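Local atomic coordinates of EST1E (Clostridium proteoclasticum, PDB entry 2WTM), a protein that acts as a promiscuous feruloyl esterase, hydrolysing ester bonds of ferulic acid with what is probably the serine-based machinery of the alpha/beta-hydrolase family. Residues D76-L79 with F80-L83; H107-G110 with G111-M115; K150-P153 with E154-P157; D198-E201 with A202-Y205. One frame throughout, in Å; residues are numbered along the deposited sequence.

Contact 1: D76-L79 with F80-L83; sequences DHTL and FKWL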
ATOM      1  N   ASP A  76      -8.342  -4.505 -11.140  1.00 10.33           N
ATOM      2  CA  ASP A  76      -7.518  -3.368 -10.687  1.00  9.85           C
ATOM      3  C   ASP A  76      -7.338  -3.414  -9.172  1.00  9.52           C
ATOM      4  O   ASP A  76      -6.822  -2.455  -8.589  1.00  9.62           O
ATOM      5  CB  ASP A  76      -8.239  -2.087 -11.052  1.00 11.10           C
ATOM      6  CG  ASP A  76      -8.208  -1.826 -12.533  1.00 12.34           C
ATOM      7  OD1 ASP A  76      -7.169  -2.030 -13.133  1.00 14.87           O
ATOM      8  OD2 ASP A  76      -9.238  -1.415 -13.105  1.00 13.40           O
ATOM      9  N   HIS A  77      -7.839  -4.435  -8.497  1.00  9.11           N
ATOM     10  CA  HIS A  77      -7.653  -4.490  -7.003  1.00  8.14           C
ATOM     11  C   HIS A  77      -6.268  -4.926  -6.669  1.00  8.36           C
ATOM     12  O   HIS A  77      -5.630  -5.644  -7.416  1.00 10.42           O
ATOM     13  CB  HIS A  77      -8.688  -5.380  -6.347  1.00  9.46           C
ATOM     14  CG  HIS A  77      -8.293  -6.794  -6.053  1.00  9.72           C
ATOM     15  ND1 HIS A  77      -8.495  -7.829  -6.941  1.00 10.18           N
ATOM     16  CD2 HIS A  77      -7.813  -7.362  -4.917  1.00  9.85           C
ATOM     17  CE1 HIS A  77      -8.145  -8.981  -6.354  1.00 10.42           C
ATOM     18  NE2 HIS A  77      -7.711  -8.723  -5.126  1.00  9.68           N
ATOM     19  N   THR A  78      -5.749  -4.453  -5.501  1.00  7.78           N
ATOM     20  CA  THR A  78      -4.468  -4.865  -4.986  1.00  6.35           C
ATOM     21  C   THR A  78      -4.672  -4.852  -3.456  1.00  8.22           C
ATOM     22  O   THR A  78      -5.606  -4.267  -2.873  1.00  8.02           O
ATOM     23  CB  THR A  78      -3.307  -3.902  -5.291  1.00  8.46           C
ATOM     24  OG1 THR A  78      -3.429  -2.715  -4.495  1.00  7.48           O
ATOM     25  CG2 THR A  78      -3.199  -3.542  -6.791  1.00  7.40           C
ATOM     26  N   LEU A  79      -3.722  -5.403  -2.762  1.00  8.21           N
ATOM     27  CA  LEU A  79      -3.733  -5.386  -1.284  1.00  8.63           C
ATOM     28  C   LEU A  79      -3.567  -3.972  -0.729  1.00  9.52           C
ATOM     29  O   LEU A  79      -4.024  -3.690   0.387  1.00  8.25           O
ATOM     30  CB  LEU A  79      -2.641  -6.306  -0.694  1.00  8.96           C
ATOM     31  CG  LEU A  79      -3.020  -7.784  -0.833  1.00  9.49           C
ATOM     32  CD1 LEU A  79      -1.791  -8.676  -0.568  1.00 11.65           C
ATOM     33  CD2 LEU A  79      -4.135  -8.159   0.024  1.00 11.68           C
ATOM     34  N   PHE A  80      -2.845  -3.085  -1.432  1.00  8.95           N
ATOM     35  CA  PHE A  80      -2.745  -1.665  -0.945  1.00  7.91           C
ATOM     36  C   PHE A  80      -4.172  -1.051  -1.010  1.00  7.95           C
ATOM     37  O   PHE A  80      -4.577  -0.346  -0.101  1.00  8.29           O
ATOM     38  CB  PHE A  80      -1.825  -0.846  -1.784  1.00  9.80           C
ATOM     39  CG  PHE A  80      -0.368  -1.016  -1.487  1.00  8.82           C
ATOM     40  CD1 PHE A  80       0.129  -1.880  -0.562  1.00  8.40           C
ATOM     41  CD2 PHE A  80       0.534  -0.286  -2.270  1.00 11.27           C
ATOM     42  CE1 PHE A  80       1.527  -2.012  -0.379  1.00  9.23           C
ATOM     43  CE2 PHE A  80       1.888  -0.405  -2.082  1.00 12.66           C
ATOM     44  CZ  PHE A  80       2.374  -1.279  -1.153  1.00 11.08           C
ATOM     45  N   LYS A  81      -4.892  -1.285  -2.119  1.00  8.23           N
ATOM     46  CA  LYS A  81      -6.276  -0.766  -2.161  1.00  8.31           C
ATOM     47  C   LYS A  81      -7.144  -1.324  -1.052  1.00  8.25           C
ATOM     48  O   LYS A  81      -7.884  -0.556  -0.400  1.00  8.01           O
ATOM     49  CB  LYS A  81      -6.895  -1.009  -3.527  1.00  8.42           C
ATOM     50  CG  LYS A  81      -6.125  -0.276  -4.625  1.00  8.79           C
ATOM     51  CD  LYS A  81      -6.802  -0.342  -6.007  1.00  9.67           C
ATOM     52  CE  LYS A  81      -5.903   0.213  -7.160  1.00  9.92           C
ATOM     53  NZ  LYS A  81      -6.690   0.342  -8.443  1.00 12.63           N
ATOM     54  N   TRP A  82      -7.105  -2.644  -0.856  1.00  9.05           N
ATOM     55  CA  TRP A  82      -7.832  -3.243   0.223  1.00  9.13           C
ATOM     56  C   TRP A  82      -7.446  -2.673   1.589  1.00  8.23           C
ATOM     57  O   TRP A  82      -8.315  -2.422   2.448  1.00  7.94           O
ATOM     58  CB  TRP A  82      -7.677  -4.788   0.234  1.00  8.01           C
ATOM     59  CG  TRP A  82      -8.553  -5.465  -0.773  1.00  7.75           C
ATOM     60  CD1 TRP A  82      -9.028  -4.990  -1.978  1.00  7.50           C
ATOM     61  CD2 TRP A  82      -9.113  -6.798  -0.607  1.00  8.69           C
ATOM     62  NE1 TRP A  82      -9.862  -5.979  -2.567  1.00  8.25           N
ATOM     63  CE2 TRP A  82      -9.943  -7.058  -1.719  1.00  8.82           C
ATOM     64  CE3 TRP A  82      -9.044  -7.740   0.424  1.00  9.87           C
ATOM     65  CZ2 TRP A  82     -10.665  -8.269  -1.814  1.00 10.44           C
ATOM     66  CZ3 TRP A  82      -9.766  -8.878   0.357  1.00  9.68           C
ATOM     67  CH2 TRP A  82     -10.557  -9.156  -0.752  1.00  7.52           C
ATOM     68  N   LEU A  83      -6.165  -2.442   1.836  1.00  9.34           N
ATOM     69  CA  LEU A  83      -5.768  -1.948   3.186  1.00  8.65           C
ATOM     70  C   LEU A  83      -6.325  -0.498   3.311  1.00  9.60           C
ATOM     71  O   LEU A  83      -6.868  -0.090   4.356  1.00  8.91           O
ATOM     72  CB  LEU A  83      -4.260  -1.988   3.371  1.00  9.53           C
ATOM     73  CG  LEU A  83      -3.844  -3.412   3.540  1.00  8.80           C
ATOM     74  CD1 LEU A  83      -2.398  -3.429   3.515  1.00 10.38           C
ATOM     75  CD2 LEU A  83      -4.404  -4.024   4.826  1.00  9.21           C
TER

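Contact 2: H107-G110 with G111-M115; sequences HSQG and GLSVM. With PO4 (phosphate ion), chain E.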
ATOM      1  N   HIS A 107     -11.726 -13.784   5.999  1.00  9.89           N
ATOM      2  CA  HIS A 107     -11.412 -15.075   5.409  1.00  9.93           C
ATOM      3  C   HIS A 107     -10.413 -14.975   4.264  1.00 11.43           C
ATOM      4  O   HIS A 107     -10.583 -14.150   3.339  1.00  9.88           O
ATOM      5  CB  HIS A 107     -12.730 -15.706   4.959  1.00 10.55           C
ATOM      6  CG  HIS A 107     -12.576 -17.099   4.421  1.00 12.30           C
ATOM      7  ND1 HIS A 107     -12.568 -17.376   3.068  1.00 14.57           N
ATOM      8  CD2 HIS A 107     -12.351 -18.267   5.050  1.00 12.09           C
ATOM      9  CE1 HIS A 107     -12.388 -18.679   2.907  1.00 15.99           C
ATOM     10  NE2 HIS A 107     -12.253 -19.235   4.092  1.00 14.62           N
ATOM     11  N   SER A 108      -9.398 -15.865   4.314  1.00  9.56           N
ATOM     12  CA  SER A 108      -8.467 -16.093   3.218  1.00 10.86           C
ATOM     13  C   SER A 108      -7.718 -14.792   2.855  1.00 10.63           C
ATOM     14  O   SER A 108      -7.037 -14.297   3.700  1.00  9.24           O
ATOM     15  CB  SER A 108      -9.125 -16.805   2.031  1.00 13.80           C
ATOM     16  OG  SER A 108      -8.091 -17.306   1.171  1.00 14.34           O
ATOM     17  N   GLN A 109      -7.853 -14.249   1.647  1.00 10.13           N
ATOM     18  CA  GLN A 109      -7.266 -12.909   1.411  1.00  9.43           C
ATOM     19  C   GLN A 109      -7.752 -11.859   2.384  1.00  9.36           C
ATOM     20  O   GLN A 109      -7.024 -10.964   2.786  1.00  9.02           O
ATOM     21  CB  GLN A 109      -7.448 -12.409  -0.013  1.00  9.31           C
ATOM     22  CG  GLN A 109      -6.795 -11.074  -0.267  1.00 10.31           C
ATOM     23  CD  GLN A 109      -6.799 -10.758  -1.776  1.00 10.72           C
ATOM     24  OE1 GLN A 109      -5.947 -11.388  -2.477  1.00 13.43           O
ATOM     25  NE2 GLN A 109      -7.555  -9.832  -2.266  1.00  6.64           N
ATOM     26  N   GLY A 110      -8.993 -11.964   2.866  1.00  9.00           N
ATOM     27  CA  GLY A 110      -9.513 -11.098   3.906  1.00 10.36           C
ATOM     28  C   GLY A 110      -8.887 -11.331   5.261  1.00  8.52           C
ATOM     29  O   GLY A 110      -8.763 -10.428   6.053  1.00  8.81           O
ATOM     30  N   GLY A 111      -8.453 -12.570   5.486  1.00  9.10           N
ATOM     31  CA  GLY A 111      -7.794 -12.988   6.728  1.00  9.92           C
ATOM     32  C   GLY A 111      -6.401 -12.411   6.747  1.00  7.80           C
ATOM     33  O   GLY A 111      -6.003 -11.794   7.758  1.00  9.00           O
ATOM     34  N   LEU A 112      -5.676 -12.547   5.627  1.00  8.12           N
ATOM     35  CA  LEU A 112      -4.430 -11.810   5.461  1.00  9.21           C
ATOM     36  C   LEU A 112      -4.610 -10.301   5.682  1.00  8.74           C
ATOM     37  O   LEU A 112      -3.913  -9.651   6.468  1.00  8.03           O
ATOM     38  CB  LEU A 112      -3.826 -12.054   4.111  1.00  9.96           C
ATOM     39  CG  LEU A 112      -2.582 -11.164   3.750  1.00  8.14           C
ATOM     40  CD1 LEU A 112      -1.399 -11.282   4.701  1.00 10.87           C
ATOM     41  CD2 LEU A 112      -2.247 -11.396   2.263  1.00 10.43           C
ATOM     42  N   SER A 113      -5.633  -9.733   5.020  1.00 10.24           N
ATOM     43  CA  SER A 113      -5.864  -8.303   5.067  1.00  9.57           C
ATOM     44  C   SER A 113      -6.077  -7.783   6.499  1.00  9.01           C
ATOM     45  O   SER A 113      -5.559  -6.708   6.905  1.00  9.54           O
ATOM     46  CB  SER A 113      -7.028  -7.965   4.142  1.00  9.23           C
ATOM     47  OG  SER A 113      -6.691  -8.162   2.777  1.00  7.48           O
ATOM     48  N   VAL A 114      -6.903  -8.502   7.292  1.00  8.92           N
ATOM     49  CA  VAL A 114      -7.040  -8.158   8.672  1.00  8.61           C
ATOM     50  C   VAL A 114      -5.811  -8.366   9.580  1.00  7.70           C
ATOM     51  O   VAL A 114      -5.533  -7.566  10.482  1.00  8.71           O
ATOM     52  CB  VAL A 114      -8.396  -8.654   9.281  1.00  9.27           C
ATOM     53  CG1 VAL A 114      -9.634  -8.063   8.553  1.00 12.12           C
ATOM     54  CG2 VAL A 114      -8.465 -10.140   9.408  1.00 11.14           C
ATOM     55  N   MET A 115      -5.031  -9.404   9.271  1.00  8.76           N
ATOM     56  CA  MET A 115      -3.736  -9.478   9.936  1.00  8.07           C
ATOM     57  C   MET A 115      -2.919  -8.179   9.762  1.00  8.51           C
ATOM     58  O   MET A 115      -2.314  -7.683  10.684  1.00  9.20           O
ATOM     59  CB  MET A 115      -2.943 -10.687   9.462  1.00  8.44           C
ATOM     60  CG  MET A 115      -3.609 -12.039   9.851  1.00 11.64           C
ATOM     61  SD  MET A 115      -2.892 -13.482   9.044  1.00 11.31           S
ATOM     62  CE  MET A 115      -1.190 -13.479   9.634  1.00  9.47           C
TER
HETATM   63  P   PO4 E1249      -9.926 -16.506  -1.331  1.00 27.61           P
HETATM   64  O1  PO4 E1249     -11.377 -16.581  -0.865  1.00 29.77           O
HETATM   65  O2  PO4 E1249     -10.097 -16.557  -2.831  1.00 27.00           O
HETATM   66  O3  PO4 E1249      -9.195 -17.794  -0.978  1.00 29.06           O
HETATM   67  O4  PO4 E1249      -9.114 -15.297  -0.783  1.00 15.24           O

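Contact 3: K150-P153 with E154-P157; sequences KFDP and ENIP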
ATOM      1  N   LYS A 150       1.867 -19.836 -12.016  1.00 22.62           N
ATOM      2  CA  LYS A 150       3.297 -19.619 -11.913  1.00 23.72           C
ATOM      3  C   LYS A 150       3.821 -18.672 -12.972  1.00 22.44           C
ATOM      4  O   LYS A 150       3.439 -18.729 -14.142  1.00 21.54           O
ATOM      5  CB  LYS A 150       4.035 -20.978 -11.997  1.00 24.07           C
ATOM      6  CG  LYS A 150       3.606 -21.893 -10.848  1.00 26.76           C
ATOM      7  CD  LYS A 150       4.703 -22.927 -10.467  1.00 30.14           C
ATOM      8  CE  LYS A 150       5.757 -22.371  -9.390  1.00 36.43           C
ATOM      9  NZ  LYS A 150       5.330 -22.444  -7.898  1.00 37.12           N
ATOM     10  N   PHE A 151       4.778 -17.822 -12.596  1.00 21.64           N
ATOM     11  CA  PHE A 151       5.299 -16.791 -13.528  1.00 21.61           C
ATOM     12  C   PHE A 151       6.668 -16.382 -13.027  1.00 20.52           C
ATOM     13  O   PHE A 151       7.087 -16.858 -11.971  1.00 20.77           O
ATOM     14  CB  PHE A 151       4.349 -15.552 -13.600  1.00 22.24           C
ATOM     15  CG  PHE A 151       3.940 -15.059 -12.246  1.00 21.21           C
ATOM     16  CD1 PHE A 151       4.800 -14.211 -11.521  1.00 20.09           C
ATOM     17  CD2 PHE A 151       2.770 -15.492 -11.662  1.00 20.73           C
ATOM     18  CE1 PHE A 151       4.468 -13.820 -10.216  1.00 20.33           C
ATOM     19  CE2 PHE A 151       2.437 -15.133 -10.397  1.00 19.13           C
ATOM     20  CZ  PHE A 151       3.293 -14.279  -9.644  1.00 20.95           C
ATOM     21  N   ASP A 152       7.350 -15.538 -13.799  1.00 20.19           N
ATOM     22  CA  ASP A 152       8.683 -15.026 -13.450  1.00 19.91           C
ATOM     23  C   ASP A 152       8.443 -13.862 -12.501  1.00 18.79           C
ATOM     24  O   ASP A 152       7.752 -12.872 -12.896  1.00 17.02           O
ATOM     25  CB  ASP A 152       9.383 -14.499 -14.702  1.00 20.93           C
ATOM     26  CG  ASP A 152      10.798 -14.007 -14.424  1.00 23.00           C
ATOM     27  OD1 ASP A 152      11.199 -13.840 -13.240  1.00 21.14           O
ATOM     28  OD2 ASP A 152      11.558 -13.816 -15.433  1.00 26.45           O
ATOM     29  N   PRO A 153       8.931 -14.002 -11.258  1.00 18.28           N
ATOM     30  CA  PRO A 153       8.656 -12.889 -10.316  1.00 17.33           C
ATOM     31  C   PRO A 153       9.419 -11.611 -10.612  1.00 17.79           C
ATOM     32  O   PRO A 153       9.172 -10.583  -9.985  1.00 16.17           O
ATOM     33  CB  PRO A 153       9.064 -13.457  -8.966  1.00 17.17           C
ATOM     34  CG  PRO A 153      10.198 -14.451  -9.309  1.00 18.26           C
ATOM     35  CD  PRO A 153       9.704 -15.079 -10.630  1.00 19.12           C
ATOM     36  N   GLU A 154      10.396 -11.662 -11.525  1.00 17.51           N
ATOM     37  CA  GLU A 154      11.109 -10.526 -11.984  1.00 18.28           C
ATOM     38  C   GLU A 154      10.685 -10.064 -13.381  1.00 19.53           C
ATOM     39  O   GLU A 154      11.257  -9.113 -13.900  1.00 22.40           O
ATOM     40  CB  GLU A 154      12.618 -10.881 -12.041  1.00 18.83           C
ATOM     41  CG  GLU A 154      13.176 -11.333 -10.709  1.00 21.87           C
ATOM     42  CD  GLU A 154      13.015 -10.286  -9.616  1.00 21.14           C
ATOM     43  OE1 GLU A 154      13.241  -9.121  -9.949  1.00 25.94           O
ATOM     44  OE2 GLU A 154      12.731 -10.665  -8.474  1.00 27.49           O
ATOM     45  N   ASN A 155       9.693 -10.705 -13.994  1.00 17.72           N
ATOM     46  CA  ASN A 155       9.112 -10.203 -15.234  1.00 19.19           C
ATOM     47  C   ASN A 155       7.642 -10.594 -15.178  1.00 17.49           C
ATOM     48  O   ASN A 155       7.133 -11.538 -15.794  1.00 18.17           O
ATOM     49  CB  ASN A 155       9.809 -10.768 -16.472  1.00 20.49           C
ATOM     50  CG  ASN A 155      11.240 -10.240 -16.624  1.00 24.30           C
ATOM     51  OD1 ASN A 155      11.461  -9.034 -16.907  1.00 30.73           O
ATOM     52  ND2 ASN A 155      12.215 -11.107 -16.339  1.00 27.24           N
ATOM     53  N   ILE A 156       7.001  -9.900 -14.295  1.00 16.46           N
ATOM     54  CA  ILE A 156       5.605 -10.196 -13.914  1.00 15.85           C
ATOM     55  C   ILE A 156       4.699  -9.941 -15.132  1.00 13.47           C
ATOM     56  O   ILE A 156       4.845  -8.928 -15.803  1.00 15.71           O
ATOM     57  CB  ILE A 156       5.197  -9.267 -12.764  1.00 15.39           C
ATOM     58  CG1 ILE A 156       5.952  -9.662 -11.505  1.00 16.20           C
ATOM     59  CG2 ILE A 156       3.650  -9.261 -12.457  1.00 13.56           C
ATOM     60  CD1 ILE A 156       5.872  -8.643 -10.407  1.00 17.73           C
ATOM     61  N   PRO A 157       3.766 -10.845 -15.378  1.00 14.63           N
ATOM     62  CA  PRO A 157       2.881 -10.568 -16.491  1.00 15.24           C
ATOM     63  C   PRO A 157       2.015  -9.314 -16.339  1.00 14.91           C
ATOM     64  O   PRO A 157       1.573  -8.973 -15.245  1.00 15.04           O
ATOM     65  CB  PRO A 157       1.966 -11.763 -16.530  1.00 15.98           C
ATOM     66  CG  PRO A 157       2.467 -12.719 -15.582  1.00 19.20           C
ATOM     67  CD  PRO A 157       3.444 -12.102 -14.699  1.00 16.21           C
TER
HETATM   68  O   HOH W   1       6.338 -14.268 -16.203  1.00 29.26           O

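Contact 4: D198-E201 with A202-Y205; sequences DQDE and AVPY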
ATOM      1  N   ASP A 198      -7.703 -28.570   7.933  1.00 15.87           N
ATOM      2  CA  ASP A 198      -6.458 -29.262   7.585  1.00 16.74           C
ATOM      3  C   ASP A 198      -6.462 -29.959   6.210  1.00 17.16           C
ATOM      4  O   ASP A 198      -5.435 -30.514   5.828  1.00 20.64           O
ATOM      5  CB  ASP A 198      -5.976 -30.183   8.720  1.00 17.07           C
ATOM      6  CG  ASP A 198      -6.863 -31.383   8.952  1.00 16.88           C
ATOM      7  OD1 ASP A 198      -7.660 -31.774   8.084  1.00 19.38           O
ATOM      8  OD2 ASP A 198      -6.745 -31.857  10.092  1.00 19.60           O
ATOM      9  N   GLN A 199      -7.549 -29.927   5.470  1.00 17.25           N
ATOM     10  CA  GLN A 199      -7.577 -30.328   4.095  1.00 18.91           C
ATOM     11  C   GLN A 199      -7.861 -29.134   3.164  1.00 18.99           C
ATOM     12  O   GLN A 199      -8.515 -29.271   2.140  1.00 20.40           O
ATOM     13  CB  GLN A 199      -8.617 -31.432   3.918  1.00 20.73           C
ATOM     14  CG  GLN A 199      -8.235 -32.724   4.632  1.00 23.52           C
ATOM     15  CD  GLN A 199      -7.081 -33.476   3.947  1.00 28.35           C
ATOM     16  OE1 GLN A 199      -6.766 -33.206   2.785  1.00 31.50           O
ATOM     17  NE2 GLN A 199      -6.477 -34.423   4.645  1.00 26.78           N
ATOM     18  N   ASP A 200      -7.357 -27.950   3.532  1.00 17.75           N
ATOM     19  CA  ASP A 200      -7.567 -26.745   2.748  1.00 18.24           C
ATOM     20  C   ASP A 200      -6.774 -26.871   1.459  1.00 17.90           C
ATOM     21  O   ASP A 200      -5.570 -26.997   1.472  1.00 19.75           O
ATOM     22  CB  ASP A 200      -7.154 -25.502   3.570  1.00 16.64           C
ATOM     23  CG  ASP A 200      -7.529 -24.167   2.924  1.00 16.81           C
ATOM     24  OD1 ASP A 200      -7.383 -23.982   1.715  1.00 14.37           O
ATOM     25  OD2 ASP A 200      -7.974 -23.287   3.683  1.00 16.83           O
ATOM     26  N   GLU A 201      -7.503 -26.863   0.361  1.00 19.35           N
ATOM     27  CA  GLU A 201      -6.973 -27.055  -0.975  1.00 20.56           C
ATOM     28  C   GLU A 201      -6.415 -25.775  -1.581  1.00 22.12           C
ATOM     29  O   GLU A 201      -5.934 -25.787  -2.716  1.00 23.42           O
ATOM     30  CB  GLU A 201      -8.149 -27.552  -1.876  1.00 22.68           C
ATOM     31  CG  GLU A 201      -9.379 -26.534  -2.198  1.00 24.17           C
ATOM     32  CD  GLU A 201     -10.432 -26.332  -1.079  1.00 24.43           C
ATOM     33  OE1 GLU A 201     -10.183 -26.664   0.085  1.00 17.22           O
ATOM     34  OE2 GLU A 201     -11.508 -25.764  -1.385  1.00 29.99           O
ATOM     35  N   ALA A 202      -6.620 -24.656  -0.897  1.00 20.42           N
ATOM     36  CA  ALA A 202      -6.387 -23.345  -1.513  1.00 20.94           C
ATOM     37  C   ALA A 202      -5.211 -22.667  -0.891  1.00 20.16           C
ATOM     38  O   ALA A 202      -4.415 -22.048  -1.605  1.00 22.04           O
ATOM     39  CB  ALA A 202      -7.628 -22.493  -1.378  1.00 21.40           C
ATOM     40  N   VAL A 203      -5.126 -22.715   0.429  1.00 20.05           N
ATOM     41  CA  VAL A 203      -4.009 -22.108   1.179  1.00 21.02           C
ATOM     42  C   VAL A 203      -3.545 -23.071   2.243  1.00 20.50           C
ATOM     43  O   VAL A 203      -4.367 -23.654   2.989  1.00 19.97           O
ATOM     44  CB  VAL A 203      -4.452 -20.651   1.716  1.00 20.56           C
ATOM     45  CG1 VAL A 203      -4.986 -19.815   0.563  1.00 19.34           C
ATOM     46  CG2 VAL A 203      -5.497 -20.732   2.755  1.00 22.07           C
ATOM     47  N   PRO A 204      -2.221 -23.288   2.338  1.00 20.39           N
ATOM     48  CA  PRO A 204      -1.696 -24.355   3.146  1.00 21.52           C
ATOM     49  C   PRO A 204      -1.910 -24.183   4.632  1.00 20.63           C
ATOM     50  O   PRO A 204      -1.547 -23.144   5.201  1.00 20.77           O
ATOM     51  CB  PRO A 204      -0.175 -24.298   2.828  1.00 21.54           C
ATOM     52  CG  PRO A 204       0.057 -22.909   2.459  1.00 22.54           C
ATOM     53  CD  PRO A 204      -1.134 -22.567   1.643  1.00 21.89           C
ATOM     54  N   TYR A 205      -2.542 -25.199   5.238  1.00 21.51           N
ATOM     55  CA  TYR A 205      -2.740 -25.281   6.694  1.00 21.09           C
ATOM     56  C   TYR A 205      -1.489 -24.975   7.523  1.00 21.90           C
ATOM     57  O   TYR A 205      -1.574 -24.290   8.539  1.00 20.92           O
ATOM     58  CB  TYR A 205      -3.290 -26.696   7.057  1.00 22.57           C
ATOM     59  CG  TYR A 205      -3.334 -27.023   8.531  1.00 21.24           C
ATOM     60  CD1 TYR A 205      -4.287 -26.435   9.359  1.00 19.66           C
ATOM     61  CD2 TYR A 205      -2.449 -27.942   9.115  1.00 23.06           C
ATOM     62  CE1 TYR A 205      -4.310 -26.692  10.670  1.00 20.13           C
ATOM     63  CE2 TYR A 205      -2.465 -28.218  10.453  1.00 22.17           C
ATOM     64  CZ  TYR A 205      -3.388 -27.620  11.234  1.00 21.42           C
ATOM     65  OH  TYR A 205      -3.395 -27.905  12.572  1.00 23.60           O
TER
HETATM   66  O   HOH W   2      -3.835 -27.237   3.528  1.00 30.62           O

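Contact 1: D76-L79 with F80-L83
Thr78 and Lys81 meet at the start of helix 79-93, where Trp82 N donates to Thr78 O at 3.0 Å and Leu83 N to Leu79 O at 2.9 Å, the first helical turn. Thr78 is the N-cap. Its OG1 sits in the tight slot between its own backbone N and carbonyl carbon (chi1 72°), which places it 3.1 Å from Lys81 N, and the N-H points almost straight at it (172°); this is a capping bond for an amide that begins the helix. The extended chain of Lys81 runs from the cap back along the incoming loop. CG passes Thr78 OG1 at 3.6 Å, and NZ reaches Asp76 O at 2.8 Å, somewhat out of the carbonyl plane. The carboxylate of Asp76 takes no part in this grip: OD1 pairs with Lys169, while Lys81 NZ also forms a salt bridge with Asp9 of the second subunit. The ring of His77 leans obliquely over the indole of Trp82, with planes 32° apart and His77 CD2 coming within 3.4 Å of Trp82 NE1. Both rings are pinned at their nitrogens, Trp82 NE1 by Tyr65 O and His77 by Phe74 O at ND1 and Gln109 at NE2, which restricts their rotation. Around this N-terminal cap, Leu79, Trp82 and Leu83 pack on helix 109-120, Thr78 and Phe80 touch Val175 of helix 171-176, and Phe80 stacks on its counterpart in the second subunit.

Contact 2: H107-G110 with G111-M115
Ser113 grips Gln109 O twice, once through its backbone N at 2.9 Å and once through OG at 2.8 Å. The two donors arrive from opposite faces of the carbonyl plane. With OG beside its own backbone N (chi1 -68°), the hydroxyl folds back over the preceding turn and satisfies itself within the helix. One residue earlier, Ser108 O takes Leu112 N at 2.9 Å in a nearly straight bond and Gly111 N in a weak, bent one, while Gly110 O takes Val114 N. Ser108 itself turns the other way: its side chain makes no capping bond and leads out to a phosphate ion, probably from the crystallisation liquor. Gln109 N donates to phosphate O4 at 2.9 Å, whereas Ser108 OG to O3 is so short that its detail is doubtful. Ser108, with a positive phi (59°) in the tight turn between strand 99-107 and helix 109-120 and flanked by Gly106 and Gly110, fits the nucleophile elbow of alpha/beta hydrolases and is the probable nucleophile. Phe36 N and His228 NE2 also bind the phosphate; two backbone amides on one anion are consistent with an oxyanion hole. Further out, His107 NE2 bonds to His228 O and places its ring beside that histidine. Gln109 extends from the elbow, CG anti to N, until OE1 meets the hydroxyl of Tyr172, and Leu112 packs against Val181 of helix 181-187.

Contact 3: K150-P153 with E154-P157
The carboxylate of Asp152 receives two N-H groups over the same face: Glu154 N at 2.9 Å from OD1 and Asn155 ND2 at 2.9 Å from OD2, each well out of the plane. The amide of Asn155 is turned 78° against that carboxylate, yet OD2 lies within the amide's own plane, and the bond is almost straight (172°). Both side chains run side by side and point the same way. The side chains of Phe151 and Pro157 cross at about a right angle, closest at Phe151 CB to Pro157 CD, 3.7 Å. Underneath these groups the backbone makes a type I beta turn from Asp152 to Asn155, with Asn155 N 3.1 Å from Asp152 O but well above the carbonyl plane. The bond from Glu154 N to Asp152 OD1 closes an Asx turn as well; Asp152 can reach back over Pro153 because CG is anti to its N (chi1 -177°). A water bridges the ends of the turn, donating to Asn155 O and accepting from Asp152 N, 2.9 Å from each. Behind it Phe151 and Ile156 rest on Val173 of helix 171-176. Glu154 sends its carboxylate across to Arg122 and Lys187 of the second subunit. The chemistry implies a surface turn tied at two points by Asp152's side chain besides its backbone bond and the water, presenting Glu154 to the dimer interface; the donors probably stabilise the Asp152 anion.

Contact 4: D198-E201 with A202-Y205
Asp200 points its carboxylate into the bend of the chain, so that OD1 lies before two successive backbone amides. Ala202 N approaches nearly in line with the CG-OD1 bond at 2.8 Å, whereas Val203 N comes from above the carboxylate plane, 53° out of it, at 2.9 Å and with an almost straight N-H. CG stands anti to the backbone N (chi1 -171°), which swings the group across the loop instead of along it. Two amides on OD1 anchor that oxygen, and the bond to Ala202 N makes an Asx turn. The other oxygen, OD2, is hydrogen-bonded to His228 ND1, which also holds the rotation of the group, while Val203 CG2 flanks OD2 at 3.7 Å. This is the geometry of the acid member of a Ser-His-Asp triad, carried on the loop after strand 192-197 as in alpha/beta hydrolases, with Ser108 as the probable nucleophile; the assignment rests on geometry and family. Glu201 bonds through OE1 to His228 N, so the histidine's backbone is held by the residue next to its side-chain partner. At the other end of the loop Asp198 faces Tyr205: Asp198 CB sits 4.0 Å above the ring centroid, only 7° off the normal, a CH-pi contact. The tyrosine hydroxyl bonds to Thr222 OG1, and Asp198 OD1 to Gly225 N. Between the two ends a water donates to Asp200 O at 2.7 Å and accepts from Tyr205 N at 3.0 Å, bridging the two limbs of the loop ahead of helix 205-214.

In the fold
Along the chain the four contacts follow in series, none nested in or crossing another. Contact 1 closes the loop after strand 58-62 onto helix 79-93; contact 2 turns strand 99-107 into helix 109-120. These two touch, Trp82 CE3 lying 3.4 Å from Ser113 OG, so the two helices are packed directly. Contact 3 closes a turn between strands 149-150 and 159-162, with its centre about 26 Å from the centre of the chain; like contact 1 it reaches the second subunit. Contact 4 joins strand 192-197 to helix 205-214 and meets contact 2 through Val203 CG1, 4.0 Å from Ser108 OG, bringing the presumed triad acid's loop beside the nucleophile elbow.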